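Long-range contact in flagellar hook-associated protein (Burkholderia pseudomallei, PDB 4UT1), which probably serves as a structural component of the bacterial flagellum, forming part of the junction between hook and filament: residues L161-V173 against L248-I262. Numbering follows the deposited sequence.
Sequences LRQSVNSQLTDTV and LATVASPSDPSELTI. With EDO (1,2-ethanediol), chain M; EDO (1,2-ethanediol), chain O.
The long helix 134-193 of the rod-like helical domain carries the antiparallel pair 248-252 and 260-262 on one flank, and Asn166 joins the helix to the chain around Ser258 and Leu260. Two nearly straight bonds support this: Leu260 N donates a hydrogen bond to Asn166 OD1 at 2.9 Å (172°), from above the carbonyl plane, while Asn166 ND2 reaches Ser258 O at 2.9 Å in the plane of its own amide. Gln163 OE1 accepts from the other N-H of ND2, again close to that plane, so the three bonds fix the rotation of the amide. Leu260 CG rests against Asn166 OD1, and its CD1 extends to Thr170 OG1.

One turn on, Thr170 OG1 and Thr250 OG1 are hydrogen-bonded at 2.8 Å, the two side chains crossing at about a right angle. The strands form a beta hairpin within a six-stranded antiparallel sheet; strand 248-252 runs at 159° to the helix segment, and strand 260-262 at 28°. Towards the far end the contact turns apolar: the first torsion of Val173 sends CG1 towards Leu248, 3.9 Å from its CB, and CG2 towards Thr250 and Ile262, whose CD1 it meets at 3.7 Å.

At the loop end, Glu259 OE2 forms a salt bridge with Arg162 NE at 3.1 Å, near the guanidinium plane but weak as a hydrogen bond, well off straight. A bend at chi3 turns the guanidinium out of line with the chain, and its NH2 binds Asp301 and Gln304 of helix 287-322.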
loop_
_atom_site.group_PDB
_atom_site.type_symbol
_atom_site.label_atom_id
_atom_site.label_comp_id
_atom_site.label_asym_id
_atom_site.label_seq_id
_atom_site.Cartn_x
_atom_site.Cartn_y
_atom_site.Cartn_z
ATOM N N LEU A 161 -10.326 -11.156 9.102
ATOM C CA LEU A 161 -9.395 -12.259 8.939
ATOM C C LEU A 161 -8.211 -12.131 9.900
ATOM O O LEU A 161 -7.772 -13.126 10.499
ATOM C CB LEU A 161 -8.895 -12.326 7.495
ATOM C CG LEU A 161 -9.887 -12.922 6.496
ATOM C CD1 LEU A 161 -9.306 -12.885 5.098
ATOM C CD2 LEU A 161 -10.236 -14.345 6.900
ATOM N N ARG A 162 -7.708 -10.911 10.056
ATOM C CA ARG A 162 -6.568 -10.680 10.946
ATOM C C ARG A 162 -6.953 -11.001 12.386
ATOM O O ARG A 162 -6.162 -11.601 13.141
ATOM C CB ARG A 162 -6.050 -9.244 10.830
ATOM C CG ARG A 162 -4.753 -9.016 11.622
ATOM C CD ARG A 162 -4.079 -7.697 11.257
ATOM N NE ARG A 162 -3.654 -7.679 9.863
ATOM C CZ ARG A 162 -4.258 -6.984 8.903
ATOM N NH1 ARG A 162 -5.316 -6.224 9.178
ATOM N NH2 ARG A 162 -3.791 -7.041 7.664
ATOM N N GLN A 163 -8.177 -10.645 12.766
ATOM C CA GLN A 163 -8.626 -10.958 14.121
ATOM C C GLN A 163 -8.944 -12.445 14.277
ATOM O O GLN A 163 -8.716 -13.017 15.345
ATOM C CB GLN A 163 -9.835 -10.109 14.503
ATOM C CG GLN A 163 -10.457 -10.506 15.830
ATOM C CD GLN A 163 -9.469 -10.482 16.971
ATOM O OE1 GLN A 163 -8.471 -9.750 16.935
ATOM N NE2 GLN A 163 -9.736 -11.284 18.003
ATOM N N SER A 164 -9.478 -13.063 13.222
ATOM C CA SER A 164 -9.677 -14.509 13.210
ATOM C C SER A 164 -8.352 -15.221 13.472
ATOM O O SER A 164 -8.288 -16.162 14.267
ATOM C CB SER A 164 -10.291 -14.964 11.881
ATOM O OG SER A 164 -10.525 -16.359 11.891
ATOM N N VAL A 165 -7.276 -14.750 12.849
ATOM C CA VAL A 165 -5.960 -15.314 13.139
ATOM C C VAL A 165 -5.597 -15.137 14.629
ATOM O O VAL A 165 -5.155 -16.089 15.285
ATOM C CB VAL A 165 -4.874 -14.688 12.232
ATOM C CG1 VAL A 165 -3.473 -15.061 12.739
ATOM C CG2 VAL A 165 -5.085 -15.161 10.799
ATOM N N ASN A 166 -5.827 -13.946 15.174
ATOM C CA ASN A 166 -5.600 -13.711 16.604
ATOM C C ASN A 166 -6.299 -14.727 17.493
ATOM O O ASN A 166 -5.685 -15.339 18.373
ATOM C CB ASN A 166 -6.067 -12.312 16.994
ATOM C CG ASN A 166 -5.081 -11.240 16.572
ATOM O OD1 ASN A 166 -3.921 -11.543 16.299
ATOM N ND2 ASN A 166 -5.530 -9.988 16.529
ATOM N N SER A 167 -7.595 -14.903 17.267
ATOM C CA SER A 167 -8.363 -15.843 18.082
ATOM C C SER A 167 -7.854 -17.267 17.946
ATOM O O SER A 167 -7.763 -18.003 18.940
ATOM C CB SER A 167 -9.842 -15.765 17.725
ATOM O OG SER A 167 -10.397 -14.586 18.280
ATOM N N GLN A 168 -7.498 -17.656 16.730
ATOM C CA GLN A 168 -7.007 -19.011 16.505
ATOM C C GLN A 168 -5.636 -19.241 17.124
ATOM O O GLN A 168 -5.359 -20.336 17.640
ATOM C CB GLN A 168 -6.973 -19.324 15.013
ATOM C CG GLN A 168 -8.375 -19.549 14.439
ATOM C CD GLN A 168 -8.357 -19.848 12.961
ATOM O OE1 GLN A 168 -8.945 -19.117 12.169
ATOM N NE2 GLN A 168 -7.692 -20.923 12.576
ATOM N N LEU A 169 -4.782 -18.219 17.087
ATOM C CA LEU A 169 -3.508 -18.281 17.805
ATOM C C LEU A 169 -3.743 -18.554 19.288
ATOM O O LEU A 169 -3.115 -19.432 19.869
ATOM C CB LEU A 169 -2.700 -16.987 17.628
ATOM C CG LEU A 169 -2.135 -16.753 16.226
ATOM C CD1 LEU A 169 -1.514 -15.381 16.114
ATOM C CD2 LEU A 169 -1.114 -17.839 15.862
ATOM N N THR A 170 -4.648 -17.811 19.908
ATOM C CA THR A 170 -4.918 -18.016 21.336
ATOM C C THR A 170 -5.499 -19.402 21.615
ATOM O O THR A 170 -5.081 -20.086 22.561
ATOM C CB THR A 170 -5.881 -16.940 21.883
ATOM O OG1 THR A 170 -5.269 -15.657 21.742
ATOM C CG2 THR A 170 -6.206 -17.190 23.360
ATOM N N ASP A 171 -6.452 -19.829 20.792
ATOM C CA ASP A 171 -7.032 -21.159 20.962
ATOM C C ASP A 171 -5.962 -22.215 20.808
ATOM O O ASP A 171 -5.942 -23.193 21.558
ATOM C CB ASP A 171 -8.156 -21.417 19.964
ATOM C CG ASP A 171 -9.423 -20.686 20.327
ATOM O OD1 ASP A 171 -9.485 -20.162 21.457
ATOM O OD2 ASP A 171 -10.352 -20.641 19.490
ATOM N N THR A 172 -5.054 -21.990 19.860
ATOM C CA THR A 172 -4.003 -22.949 19.586
ATOM C C THR A 172 -3.081 -23.057 20.804
ATOM O O THR A 172 -2.688 -24.160 21.201
ATOM C CB THR A 172 -3.193 -22.569 18.345
ATOM O OG1 THR A 172 -4.054 -22.566 17.199
ATOM C CG2 THR A 172 -2.063 -23.566 18.113
ATOM N N VAL A 173 -2.778 -21.914 21.413
ATOM C CA VAL A 173 -1.909 -21.881 22.588
ATOM C C VAL A 173 -2.578 -22.549 23.794
ATOM O O VAL A 173 -1.919 -23.248 24.557
ATOM C CB VAL A 173 -1.499 -20.442 22.944
ATOM C CG1 VAL A 173 -1.022 -20.350 24.383
ATOM C CG2 VAL A 173 -0.396 -19.979 22.007
ATOM N N LEU A 248 2.828 -21.376 27.303
ATOM C CA LEU A 248 2.892 -20.328 26.295
ATOM C C LEU A 248 1.720 -19.389 26.507
ATOM O O LEU A 248 0.711 -19.767 27.113
ATOM C CB LEU A 248 2.855 -20.913 24.880
ATOM C CG LEU A 248 3.929 -21.954 24.554
ATOM C CD1 LEU A 248 3.722 -22.517 23.167
ATOM C CD2 LEU A 248 5.353 -21.368 24.713
ATOM N N ALA A 249 1.846 -18.163 26.008
ATOM C CA ALA A 249 0.717 -17.249 25.993
ATOM C C ALA A 249 0.707 -16.447 24.699
ATOM O O ALA A 249 1.727 -16.342 24.011
ATOM C CB ALA A 249 0.759 -16.320 27.195
ATOM N N THR A 250 -0.450 -15.896 24.360
ATOM C CA THR A 250 -0.503 -14.879 23.323
ATOM C C THR A 250 -0.586 -13.515 23.999
ATOM O O THR A 250 -1.270 -13.343 25.013
ATOM C CB THR A 250 -1.703 -15.050 22.360
ATOM O OG1 THR A 250 -2.927 -15.044 23.099
ATOM C CG2 THR A 250 -1.603 -16.341 21.556
ATOM N N VAL A 251 0.133 -12.552 23.440
ATOM C CA VAL A 251 0.048 -11.170 23.869
ATOM C C VAL A 251 0.142 -10.302 22.610
ATOM O O VAL A 251 0.549 -10.784 21.551
ATOM C CB VAL A 251 1.173 -10.800 24.856
ATOM C CG1 VAL A 251 1.118 -11.698 26.082
ATOM C CG2 VAL A 251 2.514 -10.934 24.177
ATOM N N ALA A 252 -0.248 -9.042 22.724
ATOM C CA ALA A 252 -0.113 -8.115 21.595
ATOM C C ALA A 252 1.349 -8.083 21.173
ATOM O O ALA A 252 2.247 -8.004 22.026
ATOM C CB ALA A 252 -0.606 -6.728 21.972
ATOM N N SER A 253 1.605 -8.194 19.875
ATOM C CA SER A 253 2.990 -8.191 19.405
ATOM C C SER A 253 3.617 -6.820 19.642
ATOM O O SER A 253 2.947 -5.792 19.557
ATOM C CB SER A 253 3.076 -8.583 17.931
ATOM O OG SER A 253 2.920 -7.452 17.105
ATOM N N PRO A 254 4.914 -6.802 19.966
ATOM C CA PRO A 254 5.597 -5.549 20.301
ATOM C C PRO A 254 5.730 -4.620 19.087
ATOM O O PRO A 254 5.965 -3.428 19.264
ATOM C CB PRO A 254 6.975 -6.008 20.805
ATOM C CG PRO A 254 7.178 -7.377 20.232
ATOM C CD PRO A 254 5.795 -7.979 20.017
ATOM N N SER A 255 5.555 -5.151 17.881
ATOM C CA SER A 255 5.700 -4.323 16.678
ATOM C C SER A 255 4.364 -3.953 16.028
ATOM O O SER A 255 4.295 -3.066 15.169
ATOM C CB SER A 255 6.604 -5.028 15.662
ATOM O OG SER A 255 6.016 -6.212 15.161
ATOM N N ASP A 256 3.296 -4.616 16.444
ATOM C CA ASP A 256 1.983 -4.370 15.852
ATOM C C ASP A 256 0.906 -4.871 16.804
ATOM O O ASP A 256 0.645 -6.068 16.870
ATOM C CB ASP A 256 1.873 -5.065 14.495
ATOM C CG ASP A 256 0.510 -4.853 13.817
ATOM O OD1 ASP A 256 -0.404 -4.220 14.403
ATOM O OD2 ASP A 256 0.362 -5.330 12.674
ATOM N N PRO A 257 0.271 -3.944 17.538
ATOM C CA PRO A 257 -0.665 -4.308 18.605
ATOM C C PRO A 257 -1.964 -4.886 18.073
ATOM O O PRO A 257 -2.740 -5.427 18.854
ATOM C CB PRO A 257 -0.917 -2.974 19.318
ATOM C CG PRO A 257 -0.704 -1.961 18.278
ATOM C CD PRO A 257 0.394 -2.484 17.392
ATOM N N SER A 258 -2.208 -4.765 16.769
ATOM C CA SER A 258 -3.381 -5.396 16.167
ATOM C C SER A 258 -3.157 -6.899 15.954
ATOM O O SER A 258 -4.091 -7.645 15.644
ATOM C CB SER A 258 -3.735 -4.710 14.831
ATOM O OG SER A 258 -2.882 -5.135 13.783
ATOM N N GLU A 259 -1.917 -7.344 16.128
ATOM C CA GLU A 259 -1.574 -8.738 15.904
ATOM C C GLU A 259 -0.980 -9.367 17.155
ATOM O O GLU A 259 -0.070 -8.811 17.769
ATOM C CB GLU A 259 -0.600 -8.877 14.742
ATOM C CG GLU A 259 -1.197 -8.338 13.433
ATOM C CD GLU A 259 -0.353 -8.624 12.212
ATOM O OE1 GLU A 259 0.860 -8.921 12.353
ATOM O OE2 GLU A 259 -0.921 -8.549 11.094
ATOM N N LEU A 260 -1.505 -10.528 17.525
ATOM C CA LEU A 260 -0.960 -11.275 18.648
ATOM C C LEU A 260 0.273 -12.062 18.257
ATOM O O LEU A 260 0.401 -12.528 17.123
ATOM C CB LEU A 260 -2.005 -12.242 19.221
ATOM C CG LEU A 260 -3.319 -11.634 19.684
ATOM C CD1 LEU A 260 -4.186 -12.720 20.328
ATOM C CD2 LEU A 260 -3.080 -10.481 20.638
ATOM N N THR A 261 1.172 -12.232 19.222
ATOM C CA THR A 261 2.364 -13.023 19.003
ATOM C C THR A 261 2.431 -14.047 20.136
ATOM O O THR A 261 1.662 -13.964 21.096
ATOM C CB THR A 261 3.632 -12.143 18.961
ATOM O OG1 THR A 261 4.771 -12.950 18.637
ATOM C CG2 THR A 261 3.862 -11.458 20.303
ATOM N N ILE A 262 3.316 -15.027 20.009
ATOM C CA ILE A 262 3.454 -16.060 21.031
ATOM C C ILE A 262 4.612 -15.739 21.981
ATOM O O ILE A 262 5.675 -15.277 21.556
ATOM C CB ILE A 262 3.688 -17.436 20.393
ATOM C CG1 ILE A 262 2.693 -17.668 19.248
ATOM C CG2 ILE A 262 3.607 -18.531 21.439
ATOM C CD1 ILE A 262 1.255 -17.594 19.673
HETATM C C1 EDO M . -6.759 -24.903 17.613
HETATM O O1 EDO M . -5.716 -24.714 16.647
HETATM C C2 EDO M . -8.064 -24.323 17.085
HETATM O O2 EDO M . -7.822 -23.048 16.474
HETATM C C1 EDO O . 8.985 -11.343 18.780
HETATM O O1 EDO O . 8.895 -9.956 19.117
HETATM C C2 EDO O . 7.653 -11.777 18.186
HETATM O O2 EDO O . 7.030 -12.726 19.066
#